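Local structure of endoglucanase (Clostridium thermocellum, 2YIK) at residues A[50-55]-A[155-160]; A[225-230]-A[246-251]. The protein probably hydrolyses internal beta-1,4-glucosidic bonds of cellulose as a family 9 glycoside hydrolase, and carries bound calcium and zinc ions. All coordinates share one frame; numbering follows the deposited sequence.

Interaction 1 (A[50-55]-A[155-160])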
loop_
_atom_site.group_PDB
_atom_site.type_symbol
_atom_site.label_atom_id
_atom_site.label_comp_id
_atom_site.label_asym_id
_atom_site.label_seq_id
_atom_site.Cartn_x
_atom_site.Cartn_y
_atom_site.Cartn_z
ATOM N N PHE A 50 -9.745 -5.719 6.667
ATOM C CA PHE A 50 -9.214 -6.610 5.645
ATOM C C PHE A 50 -7.773 -6.918 6.006
ATOM O O PHE A 50 -7.284 -8.018 5.770
ATOM C CB PHE A 50 -9.226 -5.977 4.253
ATOM C CG PHE A 50 -8.561 -6.846 3.216
ATOM C CD1 PHE A 50 -9.193 -7.986 2.737
ATOM C CD2 PHE A 50 -7.284 -6.540 2.743
ATOM C CE1 PHE A 50 -8.549 -8.833 1.840
ATOM C CE2 PHE A 50 -6.634 -7.378 1.850
ATOM C CZ PHE A 50 -7.272 -8.518 1.383
ATOM N N TYR A 51 -7.091 -5.941 6.585
ATOM C CA TYR A 51 -5.705 -6.147 6.950
ATOM C C TYR A 51 -5.589 -7.169 8.072
ATOM O O TYR A 51 -4.674 -7.991 8.065
ATOM C CB TYR A 51 -5.065 -4.803 7.297
ATOM C CG TYR A 51 -4.955 -3.943 6.058
ATOM C CD1 TYR A 51 -4.073 -4.285 5.030
ATOM C CD2 TYR A 51 -5.802 -2.851 5.864
ATOM C CE1 TYR A 51 -4.042 -3.565 3.832
ATOM C CE2 TYR A 51 -5.783 -2.125 4.672
ATOM C CZ TYR A 51 -4.904 -2.489 3.657
ATOM O OH TYR A 51 -4.917 -1.809 2.462
ATOM N N ASP A 52 -6.528 -7.147 9.013
ATOM C CA ASP A 52 -6.498 -8.123 10.096
ATOM C C ASP A 52 -6.645 -9.525 9.514
ATOM O O ASP A 52 -6.057 -10.482 10.023
ATOM C CB ASP A 52 -7.636 -7.882 11.091
ATOM C CG ASP A 52 -7.529 -6.544 11.786
ATOM O OD1 ASP A 52 -7.464 -5.517 11.077
ATOM O OD2 ASP A 52 -7.514 -6.520 13.039
ATOM N N ALA A 53 -7.426 -9.641 8.442
ATOM C CA ALA A 53 -7.658 -10.933 7.806
ATOM C C ALA A 53 -6.444 -11.457 7.058
ATOM O O ALA A 53 -6.364 -12.652 6.775
ATOM C CB ALA A 53 -8.854 -10.843 6.862
ATOM N N ASN A 54 -5.505 -10.571 6.734
ATOM C CA ASN A 54 -4.304 -10.975 6.009
ATOM C C ASN A 54 -3.016 -10.971 6.826
ATOM O O ASN A 54 -1.941 -11.198 6.275
ATOM C CB ASN A 54 -4.089 -10.102 4.759
ATOM C CG ASN A 54 -4.945 -10.537 3.574
ATOM O OD1 ASN A 54 -4.558 -10.367 2.414
ATOM N ND2 ASN A 54 -6.117 -11.082 3.861
ATOM N N MET A 55 -3.105 -10.704 8.126
ATOM C CA MET A 55 -1.903 -10.717 8.957
ATOM C C MET A 55 -1.244 -12.098 8.892
ATOM O O MET A 55 -1.914 -13.126 8.892
ATOM C CB MET A 55 -2.240 -10.342 10.397
ATOM C CG MET A 55 -2.581 -8.868 10.532
ATOM S SD MET A 55 -2.954 -8.357 12.214
ATOM C CE MET A 55 -2.829 -6.569 12.040
ATOM N N GLU A 155 -2.764 2.347 13.601
ATOM C CA GLU A 155 -1.398 2.234 14.080
ATOM C C GLU A 155 -0.962 0.776 14.257
ATOM O O GLU A 155 0.194 0.440 13.997
ATOM C CB GLU A 155 -1.225 3.047 15.368
ATOM C CG GLU A 155 -1.394 4.551 15.118
ATOM C CD GLU A 155 -1.031 5.406 16.316
ATOM O OE1 GLU A 155 -0.687 4.832 17.365
ATOM O OE2 GLU A 155 -1.090 6.655 16.211
ATOM N N VAL A 156 -1.884 -0.096 14.661
ATOM C CA VAL A 156 -1.537 -1.505 14.823
ATOM C C VAL A 156 -1.192 -2.117 13.465
ATOM O O VAL A 156 -0.241 -2.903 13.344
ATOM C CB VAL A 156 -2.690 -2.309 15.467
ATOM C CG1 VAL A 156 -2.379 -3.797 15.425
ATOM C CG2 VAL A 156 -2.884 -1.859 16.916
ATOM N N ILE A 157 -1.965 -1.753 12.445
ATOM C CA ILE A 157 -1.727 -2.261 11.097
ATOM C C ILE A 157 -0.416 -1.697 10.545
ATOM O O ILE A 157 0.385 -2.443 9.994
ATOM C CB ILE A 157 -2.886 -1.892 10.119
ATOM C CG1 ILE A 157 -4.099 -2.791 10.357
ATOM C CG2 ILE A 157 -2.436 -2.089 8.683
ATOM C CD1 ILE A 157 -4.534 -2.851 11.798
ATOM N N LEU A 158 -0.195 -0.393 10.706
ATOM C CA LEU A 158 1.029 0.228 10.204
ATOM C C LEU A 158 2.289 -0.282 10.902
ATOM O O LEU A 158 3.345 -0.384 10.280
ATOM C CB LEU A 158 0.924 1.750 10.302
ATOM C CG LEU A 158 -0.117 2.336 9.337
ATOM C CD1 LEU A 158 -0.443 3.760 9.710
ATOM C CD2 LEU A 158 0.410 2.253 7.902
ATOM N N ARG A 159 2.180 -0.603 12.190
ATOM C CA ARG A 159 3.319 -1.141 12.925
ATOM C C ARG A 159 3.608 -2.550 12.422
ATOM O O ARG A 159 4.768 -2.941 12.280
ATOM C CB ARG A 159 3.035 -1.199 14.431
ATOM C CG ARG A 159 3.228 0.116 15.167
ATOM C CD ARG A 159 2.772 -0.014 16.619
ATOM N NE ARG A 159 2.944 1.220 17.388
ATOM C CZ ARG A 159 4.090 1.610 17.945
ATOM N NH1 ARG A 159 5.185 0.863 17.825
ATOM N NH2 ARG A 159 4.136 2.741 18.632
ATOM N N TYR A 160 2.555 -3.312 12.143
ATOM C CA TYR A 160 2.741 -4.669 11.660
ATOM C C TYR A 160 3.421 -4.682 10.290
ATOM O O TYR A 160 4.242 -5.560 10.018
ATOM C CB TYR A 160 1.404 -5.415 11.596
ATOM C CG TYR A 160 1.538 -6.910 11.841
ATOM C CD1 TYR A 160 1.836 -7.401 13.116
ATOM C CD2 TYR A 160 1.379 -7.827 10.801
ATOM C CE1 TYR A 160 1.973 -8.766 13.351
ATOM C CE2 TYR A 160 1.510 -9.196 11.024
ATOM C CZ TYR A 160 1.811 -9.660 12.302
ATOM O OH TYR A 160 1.961 -11.010 12.531
#
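Met55 and Tyr160 form a Met-aromatic contact. Met55 SD lies above the ring face, 4.6 Å from the centroid of the Tyr160 ring and 10° off its normal. Nearer the backbone, Met55 CB approaches Tyr160 CE2 at 4.0 Å. The Met55 chain is extended beyond CG (chi2 -179°, chi3 165°). This carries its CE past the ring to Ile157 CD1, at 4.1 Å.

Ile157 meets the helix 49-54 with both branches. Its CG1 lies 3.8 Å from Tyr51 CB, and its CG2 rests obliquely near the Tyr51 ring. Ile157 CD1 lies 4.0 Å from Asp52 OD1, a van der Waals contact.

The polar ends are held from outside: Tyr51 OH hydrogen-bonds to Ile499 O, Asp52 OD2 to Leu65 N, and Tyr160 OH to Cys56 O. Cys56 is a ligand of the zinc ion, so Tyr160 belongs to the second shell of that metal. Phe114 packs edge-to-face with the Tyr160 ring.

No hydrogen bond crosses between 50-55 and 155-160. The contact therefore rests on apolar and sulfur-aromatic packing, which joins the end of helix 49-54 and the residue that follows it to helix 151-167.

Interaction 2 (A[225-230]-A[246-251])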
loop_
_atom_site.group_PDB
_atom_site.type_symbol
_atom_site.label_atom_id
_atom_site.label_comp_id
_atom_site.label_asym_id
_atom_site.label_seq_id
_atom_site.Cartn_x
_atom_site.Cartn_y
_atom_site.Cartn_z
ATOM N N SER A 225 7.640 3.936 2.879
ATOM C CA SER A 225 6.746 3.493 3.947
ATOM C C SER A 225 7.318 3.793 5.333
ATOM O O SER A 225 6.608 4.270 6.223
ATOM C CB SER A 225 6.485 1.987 3.833
ATOM O OG SER A 225 5.593 1.563 4.846
ATOM N N LEU A 226 8.600 3.493 5.514
ATOM C CA LEU A 226 9.265 3.733 6.786
ATOM C C LEU A 226 9.386 5.223 7.091
ATOM O O LEU A 226 9.291 5.625 8.250
ATOM C CB LEU A 226 10.641 3.061 6.791
ATOM C CG LEU A 226 10.528 1.540 6.894
ATOM C CD1 LEU A 226 11.822 0.867 6.473
ATOM C CD2 LEU A 226 10.158 1.178 8.325
ATOM N N ALA A 227 9.592 6.040 6.061
ATOM C CA ALA A 227 9.684 7.483 6.251
ATOM C C ALA A 227 8.303 7.988 6.676
ATOM O O ALA A 227 8.187 8.869 7.522
ATOM C CB ALA A 227 10.128 8.168 4.967
ATOM N N ILE A 228 7.259 7.420 6.083
ATOM C CA ILE A 228 5.888 7.784 6.427
ATOM C C ILE A 228 5.604 7.343 7.868
ATOM O O ILE A 228 4.904 8.038 8.608
ATOM C CB ILE A 228 4.882 7.109 5.459
ATOM C CG1 ILE A 228 5.033 7.730 4.065
ATOM C CG2 ILE A 228 3.443 7.256 5.979
ATOM C CD1 ILE A 228 4.312 6.993 2.978
ATOM N N ASN A 229 6.159 6.195 8.261
ATOM C CA ASN A 229 5.966 5.665 9.608
ATOM C C ASN A 229 6.553 6.667 10.602
ATOM O O ASN A 229 5.976 6.923 11.662
ATOM C CB ASN A 229 6.660 4.306 9.760
ATOM C CG ASN A 229 5.964 3.401 10.765
ATOM O OD1 ASN A 229 6.613 2.650 11.502
ATOM N ND2 ASN A 229 4.640 3.454 10.790
ATOM N N TYR A 230 7.707 7.231 10.255
ATOM C CA TYR A 230 8.331 8.226 11.108
ATOM C C TYR A 230 7.369 9.403 11.240
ATOM O O TYR A 230 7.081 9.860 12.350
ATOM C CB TYR A 230 9.653 8.714 10.509
ATOM C CG TYR A 230 10.100 10.043 11.073
ATOM C CD1 TYR A 230 10.769 10.125 12.295
ATOM C CD2 TYR A 230 9.797 11.231 10.410
ATOM C CE1 TYR A 230 11.128 11.370 12.842
ATOM C CE2 TYR A 230 10.144 12.470 10.946
ATOM C CZ TYR A 230 10.809 12.532 12.156
ATOM O OH TYR A 230 11.162 13.763 12.654
ATOM N N ASP A 246 15.562 5.838 10.659
ATOM C CA ASP A 246 16.920 5.333 10.490
ATOM C C ASP A 246 16.941 4.238 9.418
ATOM O O ASP A 246 17.810 4.230 8.538
ATOM C CB ASP A 246 17.459 4.788 11.814
ATOM C CG ASP A 246 18.802 4.113 11.656
ATOM O OD1 ASP A 246 19.728 4.738 11.123
ATOM O OD2 ASP A 246 18.943 2.950 12.067
ATOM N N TYR A 247 15.988 3.315 9.488
ATOM C CA TYR A 247 15.906 2.252 8.495
ATOM C C TYR A 247 15.549 2.831 7.118
ATOM O O TYR A 247 16.084 2.398 6.096
ATOM C CB TYR A 247 14.866 1.201 8.908
ATOM C CG TYR A 247 15.394 0.124 9.838
ATOM C CD1 TYR A 247 15.598 0.372 11.198
ATOM C CD2 TYR A 247 15.688 -1.152 9.352
ATOM C CE1 TYR A 247 16.081 -0.632 12.054
ATOM C CE2 TYR A 247 16.171 -2.159 10.189
ATOM C CZ TYR A 247 16.364 -1.895 11.539
ATOM O OH TYR A 247 16.841 -2.894 12.359
ATOM N N ALA A 248 14.653 3.814 7.090
ATOM C CA ALA A 248 14.247 4.436 5.829
ATOM C C ALA A 248 15.443 5.050 5.095
ATOM O O ALA A 248 15.646 4.801 3.901
ATOM C CB ALA A 248 13.176 5.509 6.080
ATOM N N LYS A 249 16.231 5.847 5.814
ATOM C CA LYS A 249 17.407 6.496 5.236
ATOM C C LYS A 249 18.438 5.485 4.735
ATOM O O LYS A 249 19.077 5.706 3.711
ATOM C CB LYS A 249 18.091 7.390 6.271
ATOM C CG LYS A 249 17.315 8.604 6.744
ATOM C CD LYS A 249 17.993 9.131 8.008
ATOM C CE LYS A 249 17.738 10.605 8.251
ATOM N NZ LYS A 249 18.524 11.095 9.451
ATOM N N ALA A 250 18.608 4.391 5.472
ATOM C CA ALA A 250 19.567 3.354 5.099
ATOM C C ALA A 250 19.132 2.670 3.812
ATOM O O ALA A 250 19.946 2.436 2.919
ATOM C CB ALA A 250 19.694 2.327 6.223
ATOM N N LEU A 251 17.848 2.344 3.723
ATOM C CA LEU A 251 17.324 1.707 2.526
ATOM C C LEU A 251 17.483 2.664 1.344
ATOM O O LEU A 251 17.967 2.267 0.281
ATOM C CB LEU A 251 15.855 1.320 2.727
ATOM C CG LEU A 251 15.637 0.089 3.612
ATOM C CD1 LEU A 251 14.198 0.037 4.105
ATOM C CD2 LEU A 251 15.987 -1.168 2.822
#
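Leu226 has CG beside its backbone N and anti to the carbonyl carbon (chi1 -72°), and Leu251 has the same first torsion (chi1 -75°). With nearly equal second torsions as well, each leucine directs CD1 at the other. Leu226 CD1 and Leu251 CD1 stand 3.5 Å apart, closer than usual van der Waals contact, so packing is tight here. The two side chains cross at about a right angle. Leu226 CD1 also reaches Tyr247 CB, at 3.9 Å.

The base of Leu226 faces Ala248. Leu226 CB and Ala248 CB are 3.6 Å apart. The same Ala248 methyl lies 3.6 Å from Ala227 N, against the backbone of the other helix, and Ala227 CB is 4.2 Å from Ala248 CB. The small alanine side chain lets the backbones come together: the CA atoms of Leu226 and Ala248 are 5.1 Å apart. The axes of the segments 225-230 and 246-251 come within 8.1 Å and run nearly antiparallel (153°).

The longer helices, 216-233 and 238-257, follow each other in the chain as a helical hairpin, consistent with the (alpha/alpha)6 barrel of family 9 catalytic domains. Asn229 OD1 hydrogen-bonds to Ser244 OG and adds a polar link between them. Helix 151-167 touches both, through Asn162 at Leu226 and Met166 at Tyr247. The Tyr247 ring leads away from the contact and makes a cation-pi interaction with Arg171, which also forms a salt bridge with Asp246.

No hydrogen bond joins 225-230 to 246-251. The side-chain contacts are apolar and the Ala248 methyl also lies against the opposing backbone, so close packing and not polar bonding joins these segments.

Both contacts are buried, and both lie in the catalytic domain. Their centres are 18 Å apart. Helix 151-167 relates them: it supplies one side of interaction 1 and packs on both helices of interaction 2. They meet where Leu158 O approaches Asn229 ND2 at 4.1 Å, a packing contact. Interaction 1 joins parts of the chain about 100 residues apart, whereas interaction 2 joins neighbouring helices. Neither has hydrogen bonds between its segments. Interaction 1 adds sulfur and aromatic groups to its aliphatic packing and is linked to a zinc ligand, Cys56, through Tyr160. Interaction 2 uses leucine, alanine and the CB of Tyr247.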